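Local structure of vanadium-dependent haloperoxidase (Zobellia galactanivorans, 4CIT) at residues 67-72 against 118-123; 93-98 against 160-165; 192-197 against 339-344; 289-294 against 391-396; 356-361 against 421-426. The protein probably catalyses the peroxide-driven oxidation of iodide with a vanadate cofactor, as a bacterial vanadium-dependent iodoperoxidase. All blocks are in the same frame, centred on the assembly; numbering follows the deposited sequence.

In the fold
From the N terminus, contact 1 comes first, closing the chain between helix 59-80 and helix 108-123. Contact 2 crosses it: its loop, 93-98, lies within that span, and its helix, 146-167, lies beyond. The two touch through Leu119 on Ile163 and an Arg122-Asp161 salt bridge. Contact 3 closes a long span from loop 192-197 to helix 340-347. Contact 4 runs from helix 288-302 to 391-396, crosses contacts 3 and 5, and touches contact 1 through Met293 and Asn70. Contact 5 joins the loop before helix 367-383 to the turn between helices 407-420 and 426-446, and meets contact 3 at the vanadate. Contacts 1 and 2 lie across the chain's centre from these two.

Contact 1. Residues 67-72 against 118-123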
# COMPACT_ATOMS: atom_id res chain seq x y z
N ALA A 67 2.56 6.39 -3.29
CA ALA A 67 3.40 6.22 -4.44
C ALA A 67 3.96 7.47 -5.10
O ALA A 67 5.16 7.55 -5.34
CB ALA A 67 2.70 5.42 -5.52
N TYR A 68 3.10 8.44 -5.39
CA TYR A 68 3.51 9.61 -6.10
C TYR A 68 4.62 10.44 -5.39
O TYR A 68 5.57 10.88 -6.03
CB TYR A 68 2.36 10.52 -6.48
CG TYR A 68 1.61 9.99 -7.68
CD1 TYR A 68 2.18 10.05 -8.98
CD2 TYR A 68 0.36 9.50 -7.54
CE1 TYR A 68 1.47 9.59 -10.11
CE2 TYR A 68 -0.36 8.99 -8.64
CZ TYR A 68 0.18 9.06 -9.92
OH TYR A 68 -0.54 8.62 -10.98
N PRO A 69 4.48 10.70 -4.10
CA PRO A 69 5.52 11.46 -3.44
C PRO A 69 6.88 10.73 -3.40
O PRO A 69 7.93 11.35 -3.54
CB PRO A 69 4.96 11.67 -2.06
CG PRO A 69 3.45 11.60 -2.24
CD PRO A 69 3.34 10.44 -3.16
N ASN A 70 6.87 9.41 -3.24
CA ASN A 70 8.11 8.68 -3.38
C ASN A 70 8.70 8.77 -4.74
O ASN A 70 9.95 8.94 -4.87
CB ASN A 70 7.93 7.21 -2.96
CG ASN A 70 7.71 7.07 -1.49
OD1 ASN A 70 8.34 7.82 -0.66
ND2 ASN A 70 7.00 6.01 -1.10
N VAL A 71 7.91 8.69 -5.82
CA VAL A 71 8.46 8.80 -7.17
C VAL A 71 9.14 10.13 -7.33
O VAL A 71 10.24 10.19 -7.95
CB VAL A 71 7.36 8.54 -8.27
CG1 VAL A 71 7.81 8.88 -9.66
CG2 VAL A 71 6.92 7.09 -8.21
N ALA A 72 8.48 11.22 -6.88
CA ALA A 72 9.12 12.54 -6.96
C ALA A 72 10.50 12.65 -6.28
O ALA A 72 11.49 13.11 -6.88
CB ALA A 72 8.17 13.65 -6.45
N GLU A 118 5.51 18.12 -0.20
CA GLU A 118 4.57 18.93 -0.97
C GLU A 118 3.52 18.06 -1.69
O GLU A 118 2.33 18.32 -1.63
CB GLU A 118 5.35 19.71 -2.10
CG GLU A 118 4.51 20.37 -3.18
CD GLU A 118 3.53 21.42 -2.71
OE1 GLU A 118 3.62 21.91 -1.60
OE2 GLU A 118 2.52 21.63 -3.44
N LEU A 119 3.95 16.94 -2.32
CA LEU A 119 2.97 16.07 -2.97
C LEU A 119 2.10 15.33 -1.98
O LEU A 119 0.89 15.19 -2.23
CB LEU A 119 3.64 15.08 -3.92
CG LEU A 119 4.26 15.84 -5.07
CD1 LEU A 119 4.89 14.85 -5.93
CD2 LEU A 119 3.26 16.58 -5.92
N SER A 120 2.68 14.92 -0.87
CA SER A 120 1.89 14.29 0.18
C SER A 120 0.73 15.26 0.64
O SER A 120 -0.40 14.85 0.75
CB SER A 120 2.71 13.93 1.33
OG SER A 120 3.59 12.87 1.03
N LYS A 121 1.06 16.53 0.85
CA LYS A 121 0.11 17.58 1.20
C LYS A 121 -0.96 17.68 0.17
O LYS A 121 -2.14 17.77 0.53
CB LYS A 121 0.82 18.91 1.35
CG LYS A 121 0.03 20.10 1.84
CD LYS A 121 0.65 21.38 1.31
CE LYS A 121 0.26 21.58 -0.15
NZ LYS A 121 1.00 22.74 -0.75
N ARG A 122 -0.62 17.69 -1.11
CA ARG A 122 -1.64 17.75 -2.14
C ARG A 122 -2.60 16.57 -2.16
O ARG A 122 -3.76 16.76 -2.57
CB ARG A 122 -1.03 17.89 -3.51
CG ARG A 122 -0.22 19.11 -3.72
CD ARG A 122 0.14 19.24 -5.19
NE ARG A 122 1.30 20.09 -5.35
CZ ARG A 122 1.79 20.40 -6.55
NH1 ARG A 122 1.20 19.92 -7.67
NH2 ARG A 122 2.86 21.18 -6.64
N LEU A 123 -2.15 15.43 -1.71
CA LEU A 123 -2.91 14.15 -1.85
C LEU A 123 -3.81 13.83 -0.64
O LEU A 123 -4.64 12.95 -0.72
CB LEU A 123 -1.92 13.03 -2.07
CG LEU A 123 -1.31 12.97 -3.42
CD1 LEU A 123 0.00 12.13 -3.41
CD2 LEU A 123 -2.34 12.39 -4.35
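Pro69 of helix 59-80 packs on Leu119, Ser120 and Leu123 of helix 108-123. The two segments form an antiparallel helix pair in a mainly helical protein. Their axes approach to 8.6 Å at an angle of 162°.

The contact is mostly apolar. Pro69 uses its ring carbons: CG lies 3.9 Å from Leu119 CB, and the same CG lies 3.7 Å from Leu123 CD1. Leu119 has CG anti to its carbonyl carbon (chi1 -66°), which sends the branch toward the other helix. Its CD1 ends 3.5 Å from Ala72 CB, a close methyl-to-methyl contact. The Tyr68 side chain joins through CB, beside Leu123 CD1, and its carbonyl O borders Leu119 CD1. Its ring leads away, and its hydroxyl bonds to Asp170. Helix 59-80 is kinked at Pro69, whose N has no hydrogen to give to the turn before.

No hydrogen bond joins the segments. Ser120 OG sits 3.5 Å from Pro69 CG, but its polar partner is His116 O, one turn back in its own helix. The outer side of helix 108-123 carries charge instead. Glu118 draws in Lys121 and Arg122 in a salt-bridge network, and Arg122 has a second partner in Asp161 of helix 146-167. Lys121 NZ reaches Glu118 OE1 at 2.9 Å from the syn side. Arg122 NE reaches Glu118 OE2 at 2.7 Å from the anti side, with the oxygen near the guanidinium plane. Leu119 CD2 lies 4.0 Å above that plane, offset toward its rim.

Contact 2. Residues 93-98 against 160-165; sequences GLTAIP and ADHIGE
His162 of helix 146-167 reaches into the bend made by Thr95, Ala96, Ile97 and Pro98. Its CG is anti to the backbone N (chi1 173°), which carries the ring out from the helix to the loop. CB starts the contact, 3.9 Å from Pro98 CD. CG is close to the same proline carbon. CD2 lies 3.7 Å from Ile97 CG2. The ring turns one face to Ile97, whose CA sits 4.2 Å from the His162 ring centroid in a CH-pi contact. ND1 is 4.0 Å from Ala96 O, too far for a bond. CE1 meets Thr95 OG1 at 3.2 Å, with the hydroxyl oxygen at the ring edge and in its plane. At the tip, NE2 donates a hydrogen bond to Thr95 O at 3.1 Å, with an N-H...O angle of 154°. The donor stands well above the carbonyl plane, 68° out of it, so the bond does not use a lone-pair direction. With an alanine here, Thr95 O would probably lose its donor from the helix, and a gap would open beneath Ile97 and Pro98.

Ile163 adds the apolar half. Its CD1 meets both Leu94 CD1 and Ile97 CG2, each 3.9 Å from it. Behind it lie Leu119 and Ala72 of two other helices. Pro98 O extends the link by bonding to Tyr155 OH. The arrangement is an irregular connection packed across a helix: the link between helices 59-80 and 108-123 is held on helix 146-167 by a side-chain to main-chain hydrogen bond.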
# COMPACT_ATOMS: atom_id res chain seq x y z
N GLY A 93 3.57 7.18 -18.81
CA GLY A 93 3.38 8.63 -18.97
C GLY A 93 4.50 9.54 -18.35
O GLY A 93 4.38 10.72 -18.45
N LEU A 94 5.44 9.01 -17.63
CA LEU A 94 6.37 9.81 -16.87
C LEU A 94 7.55 10.18 -17.76
O LEU A 94 8.24 9.33 -18.34
CB LEU A 94 6.90 9.03 -15.71
CG LEU A 94 7.93 9.80 -14.86
CD1 LEU A 94 7.35 11.08 -14.31
CD2 LEU A 94 8.47 8.88 -13.77
N THR A 95 7.72 11.49 -17.89
CA THR A 95 8.89 12.10 -18.55
C THR A 95 9.91 12.69 -17.62
O THR A 95 9.73 12.78 -16.39
CB THR A 95 8.46 13.23 -19.53
OG1 THR A 95 7.85 14.29 -18.79
CG2 THR A 95 7.53 12.67 -20.65
N ALA A 96 11.04 13.07 -18.20
CA ALA A 96 12.17 13.54 -17.35
C ALA A 96 11.85 14.77 -16.50
O ALA A 96 11.28 15.80 -16.97
CB ALA A 96 13.42 13.71 -18.18
N ILE A 97 12.27 14.72 -15.23
CA ILE A 97 12.16 15.90 -14.35
C ILE A 97 13.16 16.98 -14.77
O ILE A 97 14.17 16.69 -15.40
CB ILE A 97 12.36 15.62 -12.85
CG1 ILE A 97 13.69 14.96 -12.53
CG2 ILE A 97 11.18 14.75 -12.27
CD1 ILE A 97 14.11 15.12 -11.08
N PRO A 98 12.88 18.22 -14.36
CA PRO A 98 13.85 19.25 -14.58
C PRO A 98 15.13 18.92 -13.87
O PRO A 98 15.08 18.43 -12.76
CB PRO A 98 13.21 20.50 -13.91
CG PRO A 98 11.79 20.18 -13.72
CD PRO A 98 11.61 18.71 -13.81
N ALA A 160 8.22 18.72 -7.79
CA ALA A 160 6.88 18.40 -7.37
C ALA A 160 5.87 18.92 -8.35
O ALA A 160 4.86 18.24 -8.62
CB ALA A 160 6.58 19.01 -5.98
N ASP A 161 6.10 20.10 -8.99
CA ASP A 161 5.17 20.57 -9.93
C ASP A 161 5.16 19.66 -11.15
O ASP A 161 4.10 19.46 -11.75
CB ASP A 161 5.40 22.03 -10.43
CG ASP A 161 5.11 23.09 -9.32
OD1 ASP A 161 4.29 22.85 -8.33
OD2 ASP A 161 5.73 24.17 -9.43
N HIS A 162 6.32 19.17 -11.56
CA HIS A 162 6.39 18.32 -12.73
C HIS A 162 5.63 17.04 -12.46
O HIS A 162 4.82 16.54 -13.30
CB HIS A 162 7.84 18.14 -13.21
CG HIS A 162 7.99 17.14 -14.33
ND1 HIS A 162 7.95 17.52 -15.64
CD2 HIS A 162 8.24 15.80 -14.33
CE1 HIS A 162 8.10 16.46 -16.42
NE2 HIS A 162 8.30 15.40 -15.64
N ILE A 163 5.98 16.42 -11.34
CA ILE A 163 5.37 15.17 -10.99
C ILE A 163 3.85 15.35 -10.75
O ILE A 163 3.03 14.50 -11.21
CB ILE A 163 6.05 14.56 -9.78
CG1 ILE A 163 7.52 14.32 -10.13
CG2 ILE A 163 5.24 13.36 -9.30
CD1 ILE A 163 7.80 13.19 -11.10
N GLY A 164 3.48 16.49 -10.18
CA GLY A 164 2.04 16.84 -10.01
C GLY A 164 1.24 16.90 -11.32
O GLY A 164 0.12 16.43 -11.39
N GLU A 165 1.84 17.42 -12.38
CA GLU A 165 1.18 17.47 -13.64
C GLU A 165 0.87 16.06 -14.15
O GLU A 165 -0.19 15.88 -14.71
CB GLU A 165 1.98 18.21 -14.71
CG GLU A 165 1.99 19.68 -14.43
CD GLU A 165 2.89 20.47 -15.42
OE1 GLU A 165 3.14 19.99 -16.55
OE2 GLU A 165 3.31 21.60 -15.03

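Contact 3. Residues 192-197 against 339-344. With VO4 (vanadate ion), chain F.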
# COMPACT_ATOMS: atom_id res chain seq x y z
N GLN A 192 -23.42 -8.33 -1.87
CA GLN A 192 -24.35 -7.47 -1.14
C GLN A 192 -23.62 -6.66 -0.07
O GLN A 192 -22.76 -7.19 0.65
CB GLN A 192 -25.35 -8.33 -0.35
CG GLN A 192 -26.30 -9.10 -1.14
CD GLN A 192 -27.23 -9.86 -0.20
OE1 GLN A 192 -27.45 -9.47 0.96
NE2 GLN A 192 -27.61 -10.98 -0.64
N PRO A 193 -24.00 -5.40 0.12
CA PRO A 193 -23.50 -4.76 1.30
C PRO A 193 -23.86 -5.51 2.57
O PRO A 193 -24.88 -6.23 2.59
CB PRO A 193 -24.20 -3.37 1.30
CG PRO A 193 -24.51 -3.08 -0.10
CD PRO A 193 -24.86 -4.49 -0.65
N THR A 194 -22.98 -5.39 3.52
CA THR A 194 -23.00 -6.19 4.77
C THR A 194 -23.17 -5.37 6.02
O THR A 194 -22.73 -4.26 6.10
CB THR A 194 -21.66 -7.02 4.89
OG1 THR A 194 -20.52 -6.19 4.69
CG2 THR A 194 -21.59 -8.14 3.81
N PRO A 195 -23.80 -5.98 7.07
CA PRO A 195 -23.93 -5.27 8.33
C PRO A 195 -22.61 -5.11 9.03
O PRO A 195 -21.65 -5.90 8.80
CB PRO A 195 -24.85 -6.22 9.16
CG PRO A 195 -24.47 -7.62 8.64
CD PRO A 195 -24.31 -7.40 7.15
N PRO A 196 -22.53 -4.17 9.98
CA PRO A 196 -23.61 -3.33 10.52
C PRO A 196 -23.95 -2.12 9.65
O PRO A 196 -25.08 -1.63 9.68
CB PRO A 196 -23.04 -2.88 11.90
CG PRO A 196 -21.56 -3.00 11.81
CD PRO A 196 -21.33 -4.21 10.86
N ALA A 197 -23.02 -1.66 8.81
CA ALA A 197 -23.16 -0.32 8.15
C ALA A 197 -23.79 -0.35 6.76
O ALA A 197 -24.40 0.63 6.32
CB ALA A 197 -21.84 0.38 8.16
N ARG A 339 -19.83 -12.04 0.13
CA ARG A 339 -19.03 -12.32 1.27
C ARG A 339 -19.60 -13.46 2.09
O ARG A 339 -20.81 -13.73 2.06
CB ARG A 339 -18.90 -11.06 2.13
CG ARG A 339 -18.09 -10.00 1.47
CD ARG A 339 -16.60 -10.27 1.68
NE ARG A 339 -15.80 -9.12 1.19
CZ ARG A 339 -14.57 -8.83 1.57
NH1 ARG A 339 -13.87 -9.63 2.37
NH2 ARG A 339 -13.96 -7.78 1.04
N PRO A 340 -18.72 -14.21 2.80
CA PRO A 340 -19.10 -15.38 3.54
C PRO A 340 -20.24 -15.18 4.56
O PRO A 340 -21.17 -16.04 4.59
CB PRO A 340 -17.81 -15.79 4.25
CG PRO A 340 -16.73 -15.30 3.42
CD PRO A 340 -17.26 -13.99 2.86
N GLU A 341 -20.23 -14.07 5.32
CA GLU A 341 -21.30 -13.90 6.32
C GLU A 341 -22.68 -13.84 5.70
O GLU A 341 -23.66 -14.33 6.32
CB GLU A 341 -21.07 -12.67 7.21
CG GLU A 341 -21.21 -11.32 6.55
CD GLU A 341 -21.21 -10.24 7.65
OE1 GLU A 341 -22.20 -10.06 8.42
OE2 GLU A 341 -20.17 -9.64 7.86
N THR A 342 -22.82 -13.20 4.56
CA THR A 342 -24.10 -13.05 3.84
C THR A 342 -24.70 -14.44 3.50
O THR A 342 -25.86 -14.72 3.83
CB THR A 342 -23.89 -12.26 2.58
OG1 THR A 342 -23.11 -11.07 2.91
CG2 THR A 342 -25.24 -11.88 1.98
N VAL A 343 -23.88 -15.35 2.97
CA VAL A 343 -24.36 -16.65 2.56
C VAL A 343 -24.61 -17.50 3.79
O VAL A 343 -25.65 -18.19 3.89
CB VAL A 343 -23.36 -17.40 1.62
CG1 VAL A 343 -24.04 -18.61 1.04
CG2 VAL A 343 -22.90 -16.46 0.47
N ILE A 344 -23.74 -17.37 4.75
CA ILE A 344 -23.92 -18.18 5.98
C ILE A 344 -25.19 -17.72 6.71
O ILE A 344 -25.99 -18.59 7.15
CB ILE A 344 -22.66 -18.14 6.90
CG1 ILE A 344 -21.47 -18.93 6.25
CG2 ILE A 344 -23.04 -18.63 8.28
CD1 ILE A 344 -20.18 -18.46 6.83
O4 VO4 F . -11.37 -8.06 2.72
O HOH W 1 -21.92 -9.93 0.62
O HOH W 2 -19.54 -7.68 9.37
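Beside the vanadate pocket, Gln192, Thr194 and Pro195 of a loop lie against Thr342, Glu341 and Arg339 at the start of helix 340-347. Arg339 holds the N-cap position of that helix and also belongs to the pocket.

No direct hydrogen bond crosses the contact. Thr194 meets Thr342 at about a right angle, with the Thr194 CG2 methyl 3.4 Å from Thr342 OG1. The CG2 methyl of Thr342 packs against the amide end of Gln192. Pro195 and Glu341 slide past each other in opposite directions, with Pro195 CG 3.3 Å from Glu341 OE1.

Two waters supply the polar links. Water 1 donates to Gln192 O at 2.9 Å and accepts from Arg339 N at 3.0 Å. It also bonds to Thr342 OG1. Water 2 donates both ways, to Pro195 O at 2.8 Å and to Glu341 OE2 at 2.6 Å. Glu341 OE2 has a further partner in Thr358 OG1.

The Arg339 chain bends at chi2 (-83°) and turns its end away from the loop toward the vanadate. Its guanidinium meets one vanadate oxygen, O4, edge-on and in plane. Arg339 NH1 donates to O4 at 3.0 Å and NH2 to the same O4 at 3.1 Å. Phe361 O takes the NE hydrogen, and Ile423 O also accepts from NH1. Arg418 binds the vanadate too. Such a fork fixes the rotation of the guanidinium. Its positive charge probably helps offset the negative charge of the vanadate oxygens.

Contact 4. Residues 289-294 against 391-396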
# COMPACT_ATOMS: atom_id res chain seq x y z
N GLY A 289 -1.74 -1.38 2.73
CA GLY A 289 -0.60 -0.71 2.06
C GLY A 289 0.32 0.04 3.01
O GLY A 289 1.56 -0.02 2.92
N ALA A 290 -0.32 0.73 3.96
CA ALA A 290 0.41 1.44 5.04
C ALA A 290 1.19 0.50 5.91
O ALA A 290 2.34 0.78 6.31
CB ALA A 290 -0.53 2.32 5.87
N HIS A 291 0.62 -0.70 6.21
CA HIS A 291 1.32 -1.63 7.04
C HIS A 291 2.61 -2.10 6.33
O HIS A 291 3.68 -2.16 6.98
CB HIS A 291 0.40 -2.78 7.32
CG HIS A 291 0.89 -3.76 8.34
ND1 HIS A 291 0.02 -4.55 9.06
CD2 HIS A 291 2.13 -4.07 8.79
CE1 HIS A 291 0.69 -5.26 9.95
NE2 HIS A 291 1.98 -5.07 9.73
N TRP A 292 2.51 -2.36 5.03
CA TRP A 292 3.70 -2.79 4.28
C TRP A 292 4.72 -1.67 4.09
O TRP A 292 5.88 -1.95 4.03
CB TRP A 292 3.31 -3.50 2.97
CG TRP A 292 2.88 -4.92 3.26
CD1 TRP A 292 1.59 -5.37 3.46
CD2 TRP A 292 3.73 -6.04 3.45
NE1 TRP A 292 1.60 -6.72 3.74
CE2 TRP A 292 2.92 -7.14 3.77
CE3 TRP A 292 5.11 -6.21 3.42
CZ2 TRP A 292 3.45 -8.41 4.00
CZ3 TRP A 292 5.64 -7.48 3.59
CH2 TRP A 292 4.80 -8.56 3.92
N MET A 293 4.27 -0.44 4.01
CA MET A 293 5.15 0.69 4.06
C MET A 293 5.91 0.73 5.38
O MET A 293 7.11 1.01 5.42
CB MET A 293 4.46 2.03 3.76
CG MET A 293 3.97 2.15 2.37
SD MET A 293 5.27 2.18 1.08
CE MET A 293 6.07 3.64 1.58
N GLY A 294 5.24 0.38 6.47
CA GLY A 294 5.84 0.27 7.71
C GLY A 294 6.89 -0.84 7.81
O GLY A 294 7.99 -0.64 8.41
N ASP A 391 7.88 -6.80 13.77
CA ASP A 391 6.92 -5.88 13.17
C ASP A 391 6.21 -5.11 14.27
O ASP A 391 5.28 -5.69 14.89
CB ASP A 391 5.91 -6.63 12.29
CG ASP A 391 4.83 -5.74 11.68
OD1 ASP A 391 4.84 -4.49 11.95
OD2 ASP A 391 4.01 -6.27 10.90
N ASP A 392 6.65 -3.93 14.59
CA ASP A 392 6.00 -3.03 15.58
C ASP A 392 5.10 -1.96 14.95
O ASP A 392 4.72 -0.98 15.61
CB ASP A 392 7.04 -2.34 16.47
CG ASP A 392 7.88 -1.30 15.75
OD1 ASP A 392 7.89 -1.32 14.51
OD2 ASP A 392 8.67 -0.57 16.47
N THR A 393 4.63 -2.22 13.73
CA THR A 393 3.86 -1.22 13.02
C THR A 393 2.51 -0.94 13.62
O THR A 393 2.01 0.17 13.47
CB THR A 393 3.64 -1.59 11.53
OG1 THR A 393 2.93 -2.83 11.43
CG2 THR A 393 4.94 -1.72 10.82
N GLU A 394 1.93 -1.93 14.30
CA GLU A 394 0.61 -1.90 14.86
C GLU A 394 0.61 -1.51 16.33
O GLU A 394 -0.46 -1.28 16.89
CB GLU A 394 -0.05 -3.29 14.71
CG GLU A 394 -0.22 -3.83 13.27
CD GLU A 394 -1.30 -3.09 12.42
OE1 GLU A 394 -2.26 -2.54 13.01
OE2 GLU A 394 -1.32 -3.15 11.18
N VAL A 395 1.80 -1.33 16.94
CA VAL A 395 1.85 -0.89 18.31
C VAL A 395 1.08 0.40 18.55
O VAL A 395 0.42 0.50 19.53
CB VAL A 395 3.30 -0.86 18.84
CG1 VAL A 395 3.41 -0.26 20.24
CG2 VAL A 395 3.89 -2.26 18.89
N PRO A 396 1.21 1.42 17.73
CA PRO A 396 0.38 2.62 18.00
C PRO A 396 -1.11 2.48 17.78
O PRO A 396 -1.86 3.46 18.05
CB PRO A 396 0.86 3.61 16.93
CG PRO A 396 2.20 3.13 16.57
CD PRO A 396 2.11 1.65 16.57
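His291 of helix 288-302 is tightly surrounded by Asp391, Thr393 and Glu394 at the tip of a strand and its following turn. His291 has CG anti to the backbone N (chi1 -171°), and its ring reaches out to the turn. NE2 donates to Asp391 OD2 at 2.6 Å in an almost straight bond, 175° at the hydrogen. It uses the syn lone pair of the oxygen, which lies in the ring plane; the carboxylate is turned 64° from the ring.

The other oxygen of Asp391 holds its own turn. Thr393 N donates to Asp391 OD1 at 2.9 Å, an Asx turn. Thr393 has two conformers; in one of them OG1 also reaches that oxygen and lies over a face of the His291 ring, so this second grip is less certain. Glu394 OE2 comes within 2.9 Å of His291 ND1, but the angle is too poor for a hydrogen bond. With an alanine here instead of Asp391, His291 NE2 and Thr393 N would probably both be left without their acceptor, and the turn would be freer to move.

In the same Thr393 conformer, CG2 lies 3.7 Å from Gly294 C, where a CB on the glycine might collide. The far side is looser. The type I turn runs from Asp392 to Val395, and these two residues and Pro396 are solvent-exposed.

Trp266 stacks on the His291 ring and Phe265 meets it at an angle. Asp391 ends strand 389-391, is bonded through its backbone to Arg402 of strand 402-404, and rests on Ile295 and Ile298 of helix 288-302.

Contact 5. Residues 356-361 against 421-426; sequences LQTPPF and GGIHYR. With VO4 (vanadate ion), chain B; VO4 (vanadate ion), chain F; VO4 (vanadate ion), chain E; VO4 (vanadate ion), chain D.
The two segments meet through one backbone hydrogen bond, Leu356 N to Gly421 O, 2.9 Å long and nearly straight at 171°. Helix 407-420 ends just before it in a Schellman motif, with Gly422 at positive phi.

Leu356 lays its CD1 over the bare backbone of Gly421, 3.8 Å from Gly421 CA. The same CD1 meets Ile423 CD1 at 4.0 Å. Ile423 has CG2 anti to its carbonyl carbon, and this methyl lies 3.6 Å from Thr358 OG1. It also covers Leu356 O, buried with no polar partner. Water 3 donates to Thr358 OG1 at 2.9 Å and to Gly422 O, tying the segments a second time. Thr358 OG1 also bonds to Glu341 OE2.

The contact walls the vanadate site of the PAP2-type haloperoxidase fold. His424 NE2 binds vanadium at 2.2 Å. Three vanadate oxygens, O2, O3 and O4, lie equally far from NE2, as expected for an apical histidine in a trigonal bipyramid. On the far side of the ring, ND1 bonds to Glu363, a second-shell carboxylate that helps set the ring's rotation.

A side wall comes from the proline-rich segment. Pro359 CG is 3.5 Å from vanadate O4, while Pro359 CD rests on Ile423 CB. Pro360 makes an inverse gamma turn, with Phe361 N bonded to Pro359 O. Beyond it, the Phe361 ring points its edge at the vanadate, CE1 3.6 Å from O3.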
# COMPACT_ATOMS: atom_id res chain seq x y z
N LEU A 356 -13.84 -10.91 12.38
CA LEU A 356 -13.67 -9.50 11.98
C LEU A 356 -14.93 -9.01 11.30
O LEU A 356 -15.60 -9.77 10.64
CB LEU A 356 -12.54 -9.39 11.00
CG LEU A 356 -11.18 -9.86 11.54
CD1 LEU A 356 -10.14 -9.74 10.43
CD2 LEU A 356 -10.70 -9.14 12.78
N GLN A 357 -15.16 -7.71 11.34
CA GLN A 357 -16.17 -7.10 10.52
C GLN A 357 -15.83 -7.21 9.03
O GLN A 357 -14.67 -7.02 8.68
CB GLN A 357 -16.29 -5.63 10.90
CG GLN A 357 -17.42 -4.93 10.18
CD GLN A 357 -17.68 -3.49 10.71
OE1 GLN A 357 -17.56 -2.46 9.95
NE2 GLN A 357 -18.07 -3.42 12.01
N THR A 358 -16.83 -7.44 8.18
CA THR A 358 -16.58 -7.63 6.77
C THR A 358 -16.40 -6.28 6.12
O THR A 358 -17.19 -5.41 6.36
CB THR A 358 -17.77 -8.38 6.10
OG1 THR A 358 -17.96 -9.65 6.80
CG2 THR A 358 -17.40 -8.63 4.64
N PRO A 359 -15.31 -6.09 5.37
CA PRO A 359 -15.13 -4.87 4.65
C PRO A 359 -16.09 -4.63 3.54
O PRO A 359 -16.57 -5.55 2.91
CB PRO A 359 -13.72 -4.99 4.12
CG PRO A 359 -13.05 -6.04 4.96
CD PRO A 359 -14.16 -6.97 5.19
N PRO A 360 -16.37 -3.34 3.23
CA PRO A 360 -17.40 -3.02 2.28
C PRO A 360 -17.02 -3.06 0.83
O PRO A 360 -17.04 -2.05 0.16
CB PRO A 360 -17.81 -1.59 2.68
CG PRO A 360 -16.52 -1.00 3.17
CD PRO A 360 -15.78 -2.14 3.86
N PHE A 361 -16.72 -4.24 0.31
CA PHE A 361 -16.38 -4.42 -1.06
C PHE A 361 -16.43 -5.90 -1.40
O PHE A 361 -16.36 -6.75 -0.44
CB PHE A 361 -15.06 -3.76 -1.50
CG PHE A 361 -13.97 -3.82 -0.50
CD1 PHE A 361 -13.16 -4.92 -0.40
CD2 PHE A 361 -13.74 -2.74 0.32
CE1 PHE A 361 -12.11 -4.98 0.47
CE2 PHE A 361 -12.72 -2.76 1.23
CZ PHE A 361 -11.91 -3.90 1.34
N GLY A 421 -10.26 -14.53 10.05
CA GLY A 421 -11.16 -13.44 10.24
C GLY A 421 -12.61 -13.62 9.79
O GLY A 421 -13.47 -12.78 10.18
N GLY A 422 -12.89 -14.65 9.01
CA GLY A 422 -14.25 -14.99 8.54
C GLY A 422 -14.78 -14.18 7.43
O GLY A 422 -15.97 -14.19 7.18
N ILE A 423 -13.87 -13.47 6.71
CA ILE A 423 -14.31 -12.55 5.66
C ILE A 423 -13.90 -12.91 4.23
O ILE A 423 -14.32 -12.28 3.29
CB ILE A 423 -13.95 -11.06 5.98
CG1 ILE A 423 -12.47 -10.80 5.88
CG2 ILE A 423 -14.59 -10.68 7.32
CD1 ILE A 423 -11.63 -11.26 7.02
N HIS A 424 -13.01 -13.87 4.07
CA HIS A 424 -12.61 -14.41 2.75
C HIS A 424 -12.70 -15.88 2.72
O HIS A 424 -12.34 -16.57 3.67
CB HIS A 424 -11.17 -13.97 2.36
CG HIS A 424 -11.08 -12.56 1.84
ND1 HIS A 424 -11.67 -12.13 0.68
CD2 HIS A 424 -10.52 -11.45 2.40
CE1 HIS A 424 -11.40 -10.84 0.50
NE2 HIS A 424 -10.72 -10.40 1.54
N TYR A 425 -13.04 -16.41 1.55
CA TYR A 425 -12.90 -17.85 1.27
C TYR A 425 -11.45 -18.20 0.89
O TYR A 425 -10.66 -17.34 0.45
CB TYR A 425 -13.80 -18.26 0.07
CG TYR A 425 -15.24 -17.75 0.10
CD1 TYR A 425 -16.18 -18.32 0.87
CD2 TYR A 425 -15.58 -16.64 -0.61
CE1 TYR A 425 -17.52 -17.81 0.93
CE2 TYR A 425 -16.88 -16.14 -0.60
CZ TYR A 425 -17.85 -16.71 0.20
OH TYR A 425 -19.09 -16.10 0.14
N ARG A 426 -11.13 -19.49 0.91
CA ARG A 426 -9.81 -19.95 0.52
C ARG A 426 -9.35 -19.45 -0.82
O ARG A 426 -8.15 -19.06 -0.96
CB ARG A 426 -9.72 -21.50 0.65
CG ARG A 426 -8.38 -22.12 0.19
CD ARG A 426 -8.49 -23.63 0.32
NE ARG A 426 -8.47 -23.98 1.74
CZ ARG A 426 -7.39 -24.10 2.50
NH1 ARG A 426 -6.16 -24.00 1.97
NH2 ARG A 426 -7.50 -24.40 3.81
V VO4 B . -10.08 -8.37 1.86
O4 VO4 F . -11.37 -8.06 2.72
O3 VO4 E . -10.24 -8.10 0.17
O2 VO4 D . -8.49 -9.18 2.41
O HOH W 3 -17.83 -12.40 5.91